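Local coordinates for putative uncharacterized protein (PDB 3PGB) that probably oxidises primary amines with molecular oxygen, as a dimeric copper amine oxidase that carries one topaquinone and one copper ion per subunit, at residues A622-L627 against S715-T720; D645-R650 against W691-M696; W237-N242 against G257-S262; W277-I282 against V300-N305. All blocks are in the same frame, centred on the assembly; numbering follows the deposited sequence.

Overall arrangement
Interactions 1 and 2 lie in the enzyme domain with centres 9 Å apart, and they touch: S715 OG bonds to G695 N at 2.9 Å, and the V717 and F719 side chains pack on L694 and L692. Both are near metals: the S715 side chain is about 11 Å from the copper ion, and that of T649 about 5 Å from a calcium ion. Interaction 3 pairs two strands of a separate five-stranded antiparallel sheet; interaction 4, centred 11 Å away, packs a loop against the end of a neighbouring strand of it, where Y259 N meets M278 O at 2.9 Å. This second pair lies far from the copper and calcium sites, interactions 1 and 3 being 36 Å apart between centres.

Interaction 1. Residues A622-L627 against S715-T720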
loop_
_atom_site.group_PDB
_atom_site.type_symbol
_atom_site.label_atom_id
_atom_site.label_comp_id
_atom_site.label_asym_id
_atom_site.label_seq_id
_atom_site.Cartn_x
_atom_site.Cartn_y
_atom_site.Cartn_z
ATOM N N ALA A 622 -0.727 -1.204 -3.681
ATOM C CA ALA A 622 -0.866 0.150 -3.158
ATOM C C ALA A 622 -2.124 0.847 -3.656
ATOM O O ALA A 622 -2.238 2.069 -3.536
ATOM C CB ALA A 622 0.358 0.970 -3.533
ATOM N N GLY A 623 -3.064 0.089 -4.215
ATOM C CA GLY A 623 -4.305 0.672 -4.736
ATOM C C GLY A 623 -4.134 1.322 -6.099
ATOM O O GLY A 623 -3.054 1.806 -6.436
ATOM N N THR A 624 -5.205 1.319 -6.891
ATOM C CA THR A 624 -5.178 1.840 -8.258
ATOM C C THR A 624 -6.543 2.409 -8.639
ATOM O O THR A 624 -7.501 2.309 -7.872
ATOM C CB THR A 624 -4.805 0.734 -9.280
ATOM O OG1 THR A 624 -5.813 -0.282 -9.288
ATOM C CG2 THR A 624 -3.460 0.094 -8.943
ATOM N N ALA A 625 -6.623 3.005 -9.825
ATOM C CA ALA A 625 -7.873 3.579 -10.316
ATOM C C ALA A 625 -7.775 3.915 -11.791
ATOM O O ALA A 625 -6.757 4.428 -12.245
ATOM C CB ALA A 625 -8.233 4.830 -9.521
ATOM N N HIS A 626 -8.838 3.624 -12.534
ATOM C CA HIS A 626 -8.916 4.009 -13.947
ATOM C C HIS A 626 -9.763 5.275 -14.115
ATOM O O HIS A 626 -10.343 5.774 -13.140
ATOM C CB HIS A 626 -9.461 2.858 -14.788
ATOM C CG HIS A 626 -10.851 2.442 -14.429
ATOM N ND1 HIS A 626 -11.118 1.335 -13.657
ATOM C CD2 HIS A 626 -12.052 2.968 -14.761
ATOM C CE1 HIS A 626 -12.424 1.204 -13.514
ATOM N NE2 HIS A 626 -13.015 2.180 -14.177
ATOM N N LEU A 627 -9.827 5.787 -15.345
ATOM C CA LEU A 627 -10.495 7.060 -15.635
ATOM C C LEU A 627 -11.975 7.000 -15.285
ATOM O O LEU A 627 -12.677 6.078 -15.688
ATOM C CB LEU A 627 -10.305 7.437 -17.108
ATOM C CG LEU A 627 -10.962 8.717 -17.647
ATOM C CD1 LEU A 627 -10.468 9.961 -16.930
ATOM C CD2 LEU A 627 -10.708 8.832 -19.147
ATOM N N SER A 715 0.188 4.938 -5.767
ATOM C CA SER A 715 -0.521 3.901 -6.491
ATOM C C SER A 715 0.501 2.849 -6.912
ATOM O O SER A 715 1.608 3.191 -7.335
ATOM C CB SER A 715 -1.218 4.502 -7.711
ATOM O OG SER A 715 -1.942 3.529 -8.434
ATOM N N GLY A 716 0.150 1.575 -6.777
ATOM C CA GLY A 716 1.095 0.516 -7.088
ATOM C C GLY A 716 0.468 -0.831 -7.357
ATOM O O GLY A 716 -0.629 -1.126 -6.885
ATOM N N VAL A 717 1.185 -1.634 -8.142
ATOM C CA VAL A 717 0.844 -3.034 -8.389
ATOM C C VAL A 717 2.053 -3.888 -8.037
ATOM O O VAL A 717 3.163 -3.384 -7.926
ATOM C CB VAL A 717 0.444 -3.301 -9.863
ATOM C CG1 VAL A 717 -0.944 -2.755 -10.149
ATOM C CG2 VAL A 717 1.470 -2.714 -10.825
ATOM N N ALA A 718 1.825 -5.180 -7.850
ATOM C CA ALA A 718 2.890 -6.101 -7.503
ATOM C C ALA A 718 2.701 -7.417 -8.243
ATOM O O ALA A 718 1.587 -7.921 -8.350
ATOM C CB ALA A 718 2.899 -6.337 -6.020
ATOM N N PHE A 719 3.796 -7.954 -8.768
ATOM C CA PHE A 719 3.783 -9.257 -9.418
ATOM C C PHE A 719 4.484 -10.197 -8.462
ATOM O O PHE A 719 5.625 -9.946 -8.086
ATOM C CB PHE A 719 4.517 -9.227 -10.766
ATOM C CG PHE A 719 4.249 -8.001 -11.590
ATOM C CD1 PHE A 719 2.989 -7.436 -11.643
ATOM C CD2 PHE A 719 5.260 -7.432 -12.355
ATOM C CE1 PHE A 719 2.745 -6.317 -12.421
ATOM C CE2 PHE A 719 5.018 -6.313 -13.139
ATOM C CZ PHE A 719 3.761 -5.753 -13.169
ATOM N N THR A 720 3.797 -11.258 -8.051
ATOM C CA THR A 720 4.345 -12.212 -7.094
ATOM C C THR A 720 4.201 -13.634 -7.626
ATOM O O THR A 720 3.218 -13.935 -8.286
ATOM C CB THR A 720 3.643 -12.093 -5.722
ATOM O OG1 THR A 720 4.409 -12.786 -4.732
ATOM C CG2 THR A 720 2.219 -12.672 -5.759
#
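G623 O is the acceptor on which this contact turns, since two donors of the 715-720 strand converge on it. S715 OG reaches it at 2.9 Å, in the carbonyl plane and on a lone pair, and G716 N comes in at 3.2 Å, tilted 22° from that plane. The serine hydroxyl can do this because it stands anti to its own backbone N (chi1 -179°); it also accepts from G695 N of strand 686-698, so it is used both ways. A third bond runs in the other direction, from A622 N to G716 O, 3.2 Å long, with the donor above the carbonyl plane, 54° out of it. A622 CB packs 3.3 Å from G716 N, close against a residue without a side chain. Beyond the polar pairs, T624 turns its methyl CG2 to the strand, 3.7 Å from G716 O and 4.0 Å from V717 CG1. Strand 613-619 itself pairs with strand 714-722, A718 bonding to L619, and the 622-627 loop carries on from there within the copper amine oxidase enzyme domain. Strand 714-722 also bonds to strand 498-504 through S715 and V717, whose side chains rest on L694 of strand 686-698.

Interaction 2. Residues D645-R650 against W691-M696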
loop_
_atom_site.group_PDB
_atom_site.type_symbol
_atom_site.label_atom_id
_atom_site.label_comp_id
_atom_site.label_asym_id
_atom_site.label_seq_id
_atom_site.Cartn_x
_atom_site.Cartn_y
_atom_site.Cartn_z
ATOM N N ASP A 645 -8.860 -1.205 -15.451
ATOM C CA ASP A 645 -7.690 -1.409 -14.589
ATOM C C ASP A 645 -6.694 -2.372 -15.222
ATOM O O ASP A 645 -5.492 -2.166 -15.148
ATOM C CB ASP A 645 -8.091 -1.988 -13.226
ATOM C CG ASP A 645 -9.129 -1.153 -12.503
ATOM O OD1 ASP A 645 -9.933 -1.748 -11.748
ATOM O OD2 ASP A 645 -9.145 0.080 -12.683
ATOM N N VAL A 646 -7.208 -3.446 -15.809
ATOM C CA VAL A 646 -6.377 -4.527 -16.334
ATOM C C VAL A 646 -6.916 -4.920 -17.695
ATOM O O VAL A 646 -8.106 -5.146 -17.852
ATOM C CB VAL A 646 -6.368 -5.747 -15.377
ATOM C CG1 VAL A 646 -5.768 -6.977 -16.048
ATOM C CG2 VAL A 646 -5.612 -5.407 -14.097
ATOM N N GLN A 647 -6.025 -4.973 -18.674
ATOM C CA GLN A 647 -6.400 -5.201 -20.056
ATOM C C GLN A 647 -5.365 -6.128 -20.688
ATOM O O GLN A 647 -4.165 -5.882 -20.601
ATOM C CB GLN A 647 -6.500 -3.856 -20.798
ATOM C CG GLN A 647 -7.605 -2.949 -20.242
ATOM C CD GLN A 647 -7.638 -1.570 -20.863
ATOM O OE1 GLN A 647 -8.400 -1.322 -21.793
ATOM N NE2 GLN A 647 -6.820 -0.657 -20.344
ATOM N N VAL A 648 -5.832 -7.210 -21.293
ATOM C CA VAL A 648 -4.938 -8.210 -21.847
ATOM C C VAL A 648 -5.173 -8.347 -23.346
ATOM O O VAL A 648 -6.314 -8.478 -23.794
ATOM C CB VAL A 648 -5.120 -9.572 -21.153
ATOM C CG1 VAL A 648 -4.044 -10.528 -21.601
ATOM C CG2 VAL A 648 -5.081 -9.400 -19.636
ATOM N N THR A 649 -4.084 -8.286 -24.107
ATOM C CA THR A 649 -4.121 -8.445 -25.557
ATOM C C THR A 649 -3.036 -9.409 -25.981
ATOM O O THR A 649 -2.062 -9.632 -25.251
ATOM C CB THR A 649 -3.855 -7.122 -26.298
ATOM O OG1 THR A 649 -2.514 -6.689 -26.033
ATOM C CG2 THR A 649 -4.840 -6.044 -25.872
ATOM N N ARG A 650 -3.195 -9.962 -27.176
ATOM C CA ARG A 650 -2.183 -10.842 -27.730
ATOM C C ARG A 650 -1.022 -9.999 -28.221
ATOM O O ARG A 650 -1.230 -8.928 -28.802
ATOM C CB ARG A 650 -2.740 -11.684 -28.871
ATOM C CG ARG A 650 -1.730 -12.671 -29.385
ATOM C CD ARG A 650 -2.346 -13.686 -30.288
ATOM N NE ARG A 650 -1.393 -14.738 -30.607
ATOM C CZ ARG A 650 -1.618 -15.714 -31.482
ATOM N NH1 ARG A 650 -2.780 -15.782 -32.140
ATOM N NH2 ARG A 650 -0.677 -16.636 -31.697
ATOM N N TRP A 691 -1.654 -5.111 -19.841
ATOM C CA TRP A 691 -1.571 -3.658 -19.760
ATOM C C TRP A 691 -2.228 -3.204 -18.452
ATOM O O TRP A 691 -3.420 -3.417 -18.253
ATOM C CB TRP A 691 -2.284 -3.016 -20.958
ATOM C CG TRP A 691 -1.846 -3.540 -22.291
ATOM C CD1 TRP A 691 -2.348 -4.621 -22.952
ATOM C CD2 TRP A 691 -0.820 -3.003 -23.132
ATOM N NE1 TRP A 691 -1.696 -4.795 -24.149
ATOM C CE2 TRP A 691 -0.754 -3.813 -24.283
ATOM C CE3 TRP A 691 0.049 -1.916 -23.024
ATOM C CZ2 TRP A 691 0.148 -3.570 -25.319
ATOM C CZ3 TRP A 691 0.944 -1.675 -24.055
ATOM C CH2 TRP A 691 0.984 -2.497 -25.188
ATOM N N LEU A 692 -1.449 -2.583 -17.569
ATOM C CA LEU A 692 -1.916 -2.227 -16.223
ATOM C C LEU A 692 -1.976 -0.728 -16.027
ATOM O O LEU A 692 -1.046 -0.015 -16.413
ATOM C CB LEU A 692 -0.970 -2.794 -15.165
ATOM C CG LEU A 692 -0.803 -4.303 -15.134
ATOM C CD1 LEU A 692 0.327 -4.653 -14.189
ATOM C CD2 LEU A 692 -2.113 -4.985 -14.729
ATOM N N ASN A 693 -3.059 -0.253 -15.412
ATOM C CA ASN A 693 -3.155 1.141 -14.996
ATOM C C ASN A 693 -2.858 1.314 -13.511
ATOM O O ASN A 693 -3.465 0.655 -12.663
ATOM C CB ASN A 693 -4.538 1.718 -15.308
ATOM C CG ASN A 693 -4.698 2.113 -16.766
ATOM O OD1 ASN A 693 -3.747 2.557 -17.412
ATOM N ND2 ASN A 693 -5.908 1.966 -17.287
ATOM N N LEU A 694 -1.897 2.180 -13.205
ATOM C CA LEU A 694 -1.800 2.761 -11.883
ATOM C C LEU A 694 -2.540 4.086 -11.979
ATOM O O LEU A 694 -2.607 4.677 -13.059
ATOM C CB LEU A 694 -0.343 2.970 -11.474
ATOM C CG LEU A 694 0.582 1.746 -11.480
ATOM C CD1 LEU A 694 1.867 2.071 -10.735
ATOM C CD2 LEU A 694 -0.068 0.526 -10.883
ATOM N N GLY A 695 -3.120 4.549 -10.879
ATOM C CA GLY A 695 -3.871 5.796 -10.914
ATOM C C GLY A 695 -4.502 6.222 -9.605
ATOM O O GLY A 695 -4.541 5.453 -8.649
ATOM N N MET A 696 -5.002 7.459 -9.585
ATOM C CA MET A 696 -5.554 8.089 -8.384
ATOM C C MET A 696 -6.688 9.030 -8.756
ATOM O O MET A 696 -6.633 9.673 -9.803
ATOM C CB MET A 696 -4.496 8.955 -7.713
ATOM C CG MET A 696 -3.321 8.225 -7.123
ATOM S SD MET A 696 -1.785 9.120 -7.443
ATOM C CE MET A 696 -1.179 8.247 -8.894
HETATM O O HOH W 1 -4.140 -1.959 -12.470
HETATM O O HOH W 2 -5.099 -1.365 -18.268
#
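Q647 and W691 form the hydrogen-bonded pair of an antiparallel strand pairing in the enzyme domain, next to a calcium site: T649 lies beside E584 and W691 beside F677, both calcium ligands. W691 N meets Q647 O at 2.7 Å, and Q647 N meets W691 O at 3.1 Å. W691 NE1 donates to T649 OG1 at 2.8 Å, nearly straight (169°) and only 6° out of the indole plane. With chi1 at 65°, T649 places OG1 between its backbone N and carbonyl carbon, facing that ring edge. N693 N extends the pairing to D645 O at 3.1 Å, and a water bridges D645 O and N693 O. V646 CG2 lies beside L692 CD2, 3.6 Å away. N693 ND2 bonds to Y644 O and also to W641 O, which takes Q647 NE2 as well. D645 and V646 both face L589 in a classic beta bulge. Strand 588-589 pairs with 646-650, strand 532-542 pairs with 686-698, and L692 packs against F719 of strand 714-722.

Interaction 3. Residues W237-N242 against G257-S262; sequences WDMFWN and GLYLKS
Strands 237-242 and 257-262 run antiparallel as neighbours in a five-stranded sheet, their axes 4.5 Å apart at closest approach and 150° between their directions. D238 and L260 are the hydrogen-bonded pair, with D238 N to L260 O and L260 N to D238 O both at 2.9 Å, while the F240 N to L258 O bond is weak. On the face toward helix 394-398, K261 CB stands 3.5 Å from the centroid of the W237 six-membered ring, 8° off its normal, in a CH-pi contact. The extended lysine chain continues across the indole, CG lying 3.5 Å from W237 CE2. M239 and Y259 run side by side there, the sulfur obliquely placed 4.7 Å from the phenol centroid, a Met-aromatic contact. On the face that carries D238 and L260, toward helix 186-198, F240 CD2 meets L258 CD2 at 4.2 Å, and a water links D238 OD2, L260 O and S262 OG. Chemically, both faces are thus largely apolar, the D238 face admitting one acid held by a salt bridge to R236 and by water.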
loop_
_atom_site.group_PDB
_atom_site.type_symbol
_atom_site.label_atom_id
_atom_site.label_comp_id
_atom_site.label_asym_id
_atom_site.label_seq_id
_atom_site.Cartn_x
_atom_site.Cartn_y
_atom_site.Cartn_z
ATOM N N TRP A 237 -9.558 27.429 -25.663
ATOM C CA TRP A 237 -10.101 28.123 -24.499
ATOM C C TRP A 237 -8.903 28.507 -23.639
ATOM O O TRP A 237 -8.143 27.634 -23.216
ATOM C CB TRP A 237 -11.021 27.207 -23.693
ATOM C CG TRP A 237 -12.487 27.316 -24.013
ATOM C CD1 TRP A 237 -13.257 26.397 -24.664
ATOM C CD2 TRP A 237 -13.364 28.391 -23.655
ATOM N NE1 TRP A 237 -14.550 26.835 -24.743
ATOM C CE2 TRP A 237 -14.648 28.055 -24.132
ATOM C CE3 TRP A 237 -13.187 29.609 -22.985
ATOM C CZ2 TRP A 237 -15.751 28.894 -23.964
ATOM C CZ3 TRP A 237 -14.286 30.445 -22.821
ATOM C CH2 TRP A 237 -15.550 30.080 -23.307
ATOM N N ASP A 238 -8.722 29.799 -23.387
ATOM C CA ASP A 238 -7.581 30.275 -22.611
ATOM C C ASP A 238 -8.020 31.090 -21.407
ATOM O O ASP A 238 -9.138 31.600 -21.356
ATOM C CB ASP A 238 -6.651 31.112 -23.485
ATOM C CG ASP A 238 -6.058 30.318 -24.627
ATOM O OD1 ASP A 238 -5.202 29.452 -24.368
ATOM O OD2 ASP A 238 -6.445 30.563 -25.786
ATOM N N MET A 239 -7.108 31.220 -20.451
ATOM C CA MET A 239 -7.378 31.889 -19.185
ATOM C C MET A 239 -6.202 32.789 -18.830
ATOM O O MET A 239 -5.064 32.503 -19.200
ATOM C CB MET A 239 -7.564 30.835 -18.100
ATOM C CG MET A 239 -8.158 31.326 -16.802
ATOM S SD MET A 239 -7.951 30.061 -15.531
ATOM C CE MET A 239 -9.159 30.582 -14.340
ATOM N N PHE A 240 -6.473 33.874 -18.114
ATOM C CA PHE A 240 -5.404 34.676 -17.537
ATOM C C PHE A 240 -4.918 34.023 -16.236
ATOM O O PHE A 240 -5.719 33.506 -15.464
ATOM C CB PHE A 240 -5.873 36.112 -17.285
ATOM C CG PHE A 240 -6.009 36.932 -18.540
ATOM C CD1 PHE A 240 -5.001 37.807 -18.924
ATOM C CD2 PHE A 240 -7.140 36.821 -19.342
ATOM C CE1 PHE A 240 -5.117 38.564 -20.078
ATOM C CE2 PHE A 240 -7.263 37.570 -20.502
ATOM C CZ PHE A 240 -6.253 38.449 -20.867
ATOM N N TRP A 241 -3.602 34.025 -16.022
ATOM C CA TRP A 241 -3.009 33.600 -14.751
ATOM C C TRP A 241 -2.141 34.717 -14.191
ATOM O O TRP A 241 -1.597 35.516 -14.951
ATOM C CB TRP A 241 -2.129 32.365 -14.937
ATOM C CG TRP A 241 -2.792 31.205 -15.586
ATOM C CD1 TRP A 241 -3.139 31.087 -16.898
ATOM C CD2 TRP A 241 -3.160 29.974 -14.959
ATOM N NE1 TRP A 241 -3.714 29.859 -17.127
ATOM C CE2 TRP A 241 -3.735 29.156 -15.952
ATOM C CE3 TRP A 241 -3.063 29.483 -13.652
ATOM C CZ2 TRP A 241 -4.211 27.874 -15.678
ATOM C CZ3 TRP A 241 -3.537 28.212 -13.379
ATOM C CH2 TRP A 241 -4.106 27.424 -14.386
ATOM N N ASN A 242 -2.006 34.761 -12.869
ATOM C CA ASN A 242 -0.999 35.616 -12.226
ATOM C C ASN A 242 0.376 34.962 -12.294
ATOM O O ASN A 242 0.496 33.745 -12.233
ATOM C CB ASN A 242 -1.358 35.915 -10.758
ATOM C CG ASN A 242 -1.697 37.382 -10.514
ATOM O OD1 ASN A 242 -1.230 38.270 -11.233
ATOM N ND2 ASN A 242 -2.502 37.639 -9.482
ATOM N N GLY A 257 -9.464 33.680 -13.689
ATOM C CA GLY A 257 -10.893 33.404 -13.873
ATOM C C GLY A 257 -11.590 34.104 -15.021
ATOM O O GLY A 257 -12.820 34.200 -15.029
ATOM N N LEU A 258 -10.819 34.591 -15.988
ATOM C CA LEU A 258 -11.371 35.213 -17.179
ATOM C C LEU A 258 -10.968 34.348 -18.361
ATOM O O LEU A 258 -9.782 34.095 -18.572
ATOM C CB LEU A 258 -10.832 36.637 -17.327
ATOM C CG LEU A 258 -11.317 37.468 -18.518
ATOM C CD1 LEU A 258 -12.840 37.555 -18.564
ATOM C CD2 LEU A 258 -10.701 38.852 -18.456
ATOM N N TYR A 259 -11.958 33.891 -19.121
ATOM C CA TYR A 259 -11.739 32.903 -20.172
ATOM C C TYR A 259 -12.046 33.461 -21.558
ATOM O O TYR A 259 -12.865 34.371 -21.707
ATOM C CB TYR A 259 -12.575 31.661 -19.894
ATOM C CG TYR A 259 -12.412 31.158 -18.477
ATOM C CD1 TYR A 259 -11.522 30.137 -18.175
ATOM C CD2 TYR A 259 -13.134 31.723 -17.436
ATOM C CE1 TYR A 259 -11.371 29.685 -16.880
ATOM C CE2 TYR A 259 -12.987 31.285 -16.137
ATOM C CZ TYR A 259 -12.106 30.268 -15.864
ATOM O OH TYR A 259 -11.978 29.837 -14.574
ATOM N N LEU A 260 -11.375 32.899 -22.561
ATOM C CA LEU A 260 -11.391 33.426 -23.923
ATOM C C LEU A 260 -11.445 32.276 -24.916
ATOM O O LEU A 260 -10.499 31.501 -25.005
ATOM C CB LEU A 260 -10.127 34.257 -24.169
ATOM C CG LEU A 260 -9.831 34.705 -25.604
ATOM C CD1 LEU A 260 -10.954 35.605 -26.124
ATOM C CD2 LEU A 260 -8.478 35.411 -25.679
ATOM N N LYS A 261 -12.548 32.176 -25.655
ATOM C CA LYS A 261 -12.712 31.139 -26.668
ATOM C C LYS A 261 -12.271 31.668 -28.033
ATOM O O LYS A 261 -12.636 32.781 -28.427
ATOM C CB LYS A 261 -14.166 30.659 -26.714
ATOM C CG LYS A 261 -14.364 29.297 -27.382
ATOM C CD LYS A 261 -15.841 28.933 -27.484
ATOM C CE LYS A 261 -16.054 27.513 -27.998
ATOM N NZ LYS A 261 -17.504 27.147 -28.054
ATOM N N SER A 262 -11.476 30.874 -28.743
ATOM C CA SER A 262 -10.924 31.279 -30.040
ATOM C C SER A 262 -11.007 30.154 -31.065
ATOM O O SER A 262 -10.655 29.015 -30.766
ATOM C CB SER A 262 -9.456 31.689 -29.886
ATOM O OG SER A 262 -9.288 32.743 -28.942
HETATM O O HOH W 3 -8.721 31.223 -26.937
#

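Interaction 4. Residues W277-I282 against V300-N305; sequences WMYNDI and VKLKPN
The phenol ring of Y279 meets the 300-305 loop at its edge: V300 O lies near the ring plane, 3.7 Å from CE2, L302 N also approaches near that plane, and a water that bridges N280 ND2 and V300 O lies in it too. The neighbouring flat group, the N280 amide, touches the loop through both its ends, with ND2 3.6 Å from V300 CG1 and OD1 3.7 Å from L302 CD1. The V300 and L302 side chains each cross that of N280 at about a right angle. The one direct hydrogen bond is L302 N to Y279 OH at 3.0 Å (N-H...O angle 152°), and L302 CB packs 3.5 Å from the same oxygen. Y279 extends to the loop because its CG is anti to the backbone N, chi1 -168°. N280 and D281 occupy the middle of a type I' turn from Y279 to I282, both with positive phi, which closes the hairpin between strands 273-279 and 282-284. The bridging water sits 2.8 Å from V300 O; a second joins Y279 OH to L302 O, 3.0 Å from the latter. N280 OD1 has a further partner in N515 ND2, and K301 pairs with D205. Hence the hairpin end is fastened to the loop by one direct bond and two water bridges, with limited apolar packing, as suits a contact lying largely at the surface.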
loop_
_atom_site.group_PDB
_atom_site.type_symbol
_atom_site.label_atom_id
_atom_site.label_comp_id
_atom_site.label_asym_id
_atom_site.label_seq_id
_atom_site.Cartn_x
_atom_site.Cartn_y
_atom_site.Cartn_z
ATOM N N TRP A 277 -16.157 35.173 -24.402
ATOM C CA TRP A 277 -15.495 35.327 -23.113
ATOM C C TRP A 277 -16.350 34.653 -22.044
ATOM O O TRP A 277 -17.556 34.516 -22.222
ATOM C CB TRP A 277 -15.382 36.806 -22.743
ATOM C CG TRP A 277 -14.463 37.629 -23.584
ATOM C CD1 TRP A 277 -14.788 38.320 -24.715
ATOM C CD2 TRP A 277 -13.079 37.894 -23.337
ATOM N NE1 TRP A 277 -13.687 38.984 -25.199
ATOM C CE2 TRP A 277 -12.623 38.736 -24.374
ATOM C CE3 TRP A 277 -12.175 37.489 -22.351
ATOM C CZ2 TRP A 277 -11.302 39.184 -24.450
ATOM C CZ3 TRP A 277 -10.862 37.932 -22.427
ATOM C CH2 TRP A 277 -10.440 38.770 -23.469
ATOM N N MET A 278 -15.743 34.252 -20.931
ATOM C CA MET A 278 -16.516 33.842 -19.742
ATOM C C MET A 278 -15.911 34.431 -18.476
ATOM O O MET A 278 -14.696 34.544 -18.357
ATOM C CB MET A 278 -16.612 32.319 -19.614
ATOM C CG MET A 278 -17.666 31.834 -18.602
ATOM S SD MET A 278 -17.158 31.835 -16.852
ATOM C CE MET A 278 -16.155 30.352 -16.803
ATOM N N TYR A 279 -16.780 34.820 -17.549
ATOM C CA TYR A 279 -16.371 35.331 -16.248
ATOM C C TYR A 279 -17.526 35.172 -15.261
ATOM O O TYR A 279 -18.669 35.525 -15.567
ATOM C CB TYR A 279 -15.963 36.806 -16.343
ATOM C CG TYR A 279 -15.266 37.320 -15.100
ATOM C CD1 TYR A 279 -13.906 37.111 -14.908
ATOM C CD2 TYR A 279 -15.967 38.007 -14.110
ATOM C CE1 TYR A 279 -13.258 37.576 -13.767
ATOM C CE2 TYR A 279 -15.322 38.477 -12.960
ATOM C CZ TYR A 279 -13.969 38.255 -12.801
ATOM O OH TYR A 279 -13.322 38.706 -11.672
ATOM N N ASN A 280 -17.231 34.627 -14.085
ATOM C CA ASN A 280 -18.242 34.436 -13.056
ATOM C C ASN A 280 -19.485 33.733 -13.613
ATOM O O ASN A 280 -20.609 34.137 -13.337
ATOM C CB ASN A 280 -18.610 35.796 -12.440
ATOM C CG ASN A 280 -19.266 35.670 -11.071
ATOM O OD1 ASN A 280 -19.267 34.597 -10.457
ATOM N ND2 ASN A 280 -19.823 36.772 -10.587
ATOM N N ASP A 281 -19.263 32.695 -14.419
ATOM C CA ASP A 281 -20.332 31.843 -14.959
ATOM C C ASP A 281 -21.295 32.563 -15.912
ATOM O O ASP A 281 -22.418 32.108 -16.128
ATOM C CB ASP A 281 -21.114 31.184 -13.812
ATOM C CG ASP A 281 -21.831 29.912 -14.235
ATOM O OD1 ASP A 281 -22.924 29.646 -13.700
ATOM O OD2 ASP A 281 -21.311 29.177 -15.100
ATOM N N ILE A 282 -20.842 33.674 -16.488
ATOM C CA ILE A 282 -21.609 34.423 -17.478
ATOM C C ILE A 282 -20.835 34.447 -18.786
ATOM O O ILE A 282 -19.653 34.784 -18.807
ATOM C CB ILE A 282 -21.852 35.865 -17.019
ATOM C CG1 ILE A 282 -22.717 35.876 -15.752
ATOM C CG2 ILE A 282 -22.515 36.676 -18.132
ATOM C CD1 ILE A 282 -22.902 37.257 -15.148
ATOM N N VAL A 300 -20.080 42.359 -10.754
ATOM C CA VAL A 300 -19.334 41.661 -9.715
ATOM C C VAL A 300 -17.895 41.418 -10.162
ATOM O O VAL A 300 -17.646 40.713 -11.142
ATOM C CB VAL A 300 -20.008 40.325 -9.348
ATOM C CG1 VAL A 300 -19.136 39.526 -8.398
ATOM C CG2 VAL A 300 -21.374 40.584 -8.731
ATOM N N LYS A 301 -16.957 42.020 -9.434
ATOM C CA LYS A 301 -15.535 41.868 -9.698
ATOM C C LYS A 301 -14.979 40.957 -8.627
ATOM O O LYS A 301 -15.165 41.225 -7.442
ATOM C CB LYS A 301 -14.835 43.224 -9.649
ATOM C CG LYS A 301 -15.344 44.208 -10.688
ATOM C CD LYS A 301 -14.723 45.594 -10.515
ATOM C CE LYS A 301 -15.255 46.566 -11.565
ATOM N NZ LYS A 301 -14.788 47.968 -11.373
ATOM N N LEU A 302 -14.312 39.882 -9.040
ATOM C CA LEU A 302 -13.795 38.882 -8.102
ATOM C C LEU A 302 -12.270 38.964 -7.969
ATOM O O LEU A 302 -11.566 39.310 -8.920
ATOM C CB LEU A 302 -14.228 37.478 -8.536
ATOM C CG LEU A 302 -15.742 37.261 -8.626
ATOM C CD1 LEU A 302 -16.064 35.879 -9.173
ATOM C CD2 LEU A 302 -16.408 37.469 -7.271
ATOM N N LYS A 303 -11.778 38.620 -6.780
ATOM C CA LYS A 303 -10.382 38.852 -6.407
ATOM C C LYS A 303 -9.396 37.883 -7.079
ATOM O O LYS A 303 -9.738 36.734 -7.354
ATOM C CB LYS A 303 -10.219 38.748 -4.883
ATOM C CG LYS A 303 -11.002 39.781 -4.057
ATOM C CD LYS A 303 -10.996 39.379 -2.568
ATOM C CE LYS A 303 -12.017 40.154 -1.718
ATOM N NZ LYS A 303 -11.489 41.467 -1.240
ATOM N N PRO A 304 -8.158 38.342 -7.324
ATOM C CA PRO A 304 -7.119 37.473 -7.852
ATOM C C PRO A 304 -6.515 36.547 -6.803
ATOM O O PRO A 304 -6.662 36.775 -5.600
ATOM C CB PRO A 304 -6.042 38.457 -8.286
ATOM C CG PRO A 304 -6.178 39.568 -7.345
ATOM C CD PRO A 304 -7.647 39.700 -7.079
ATOM N N ASN A 305 -5.835 35.512 -7.280
ATOM C CA ASN A 305 -4.902 34.763 -6.463
ATOM C C ASN A 305 -3.532 35.386 -6.677
ATOM O O ASN A 305 -3.054 35.431 -7.801
ATOM C CB ASN A 305 -4.882 33.291 -6.878
ATOM C CG ASN A 305 -6.196 32.586 -6.598
ATOM O OD1 ASN A 305 -6.541 32.330 -5.442
ATOM N ND2 ASN A 305 -6.930 32.257 -7.652
HETATM O O HOH W 4 -10.932 37.348 -11.162
HETATM O O HOH W 5 -19.417 39.120 -12.610
#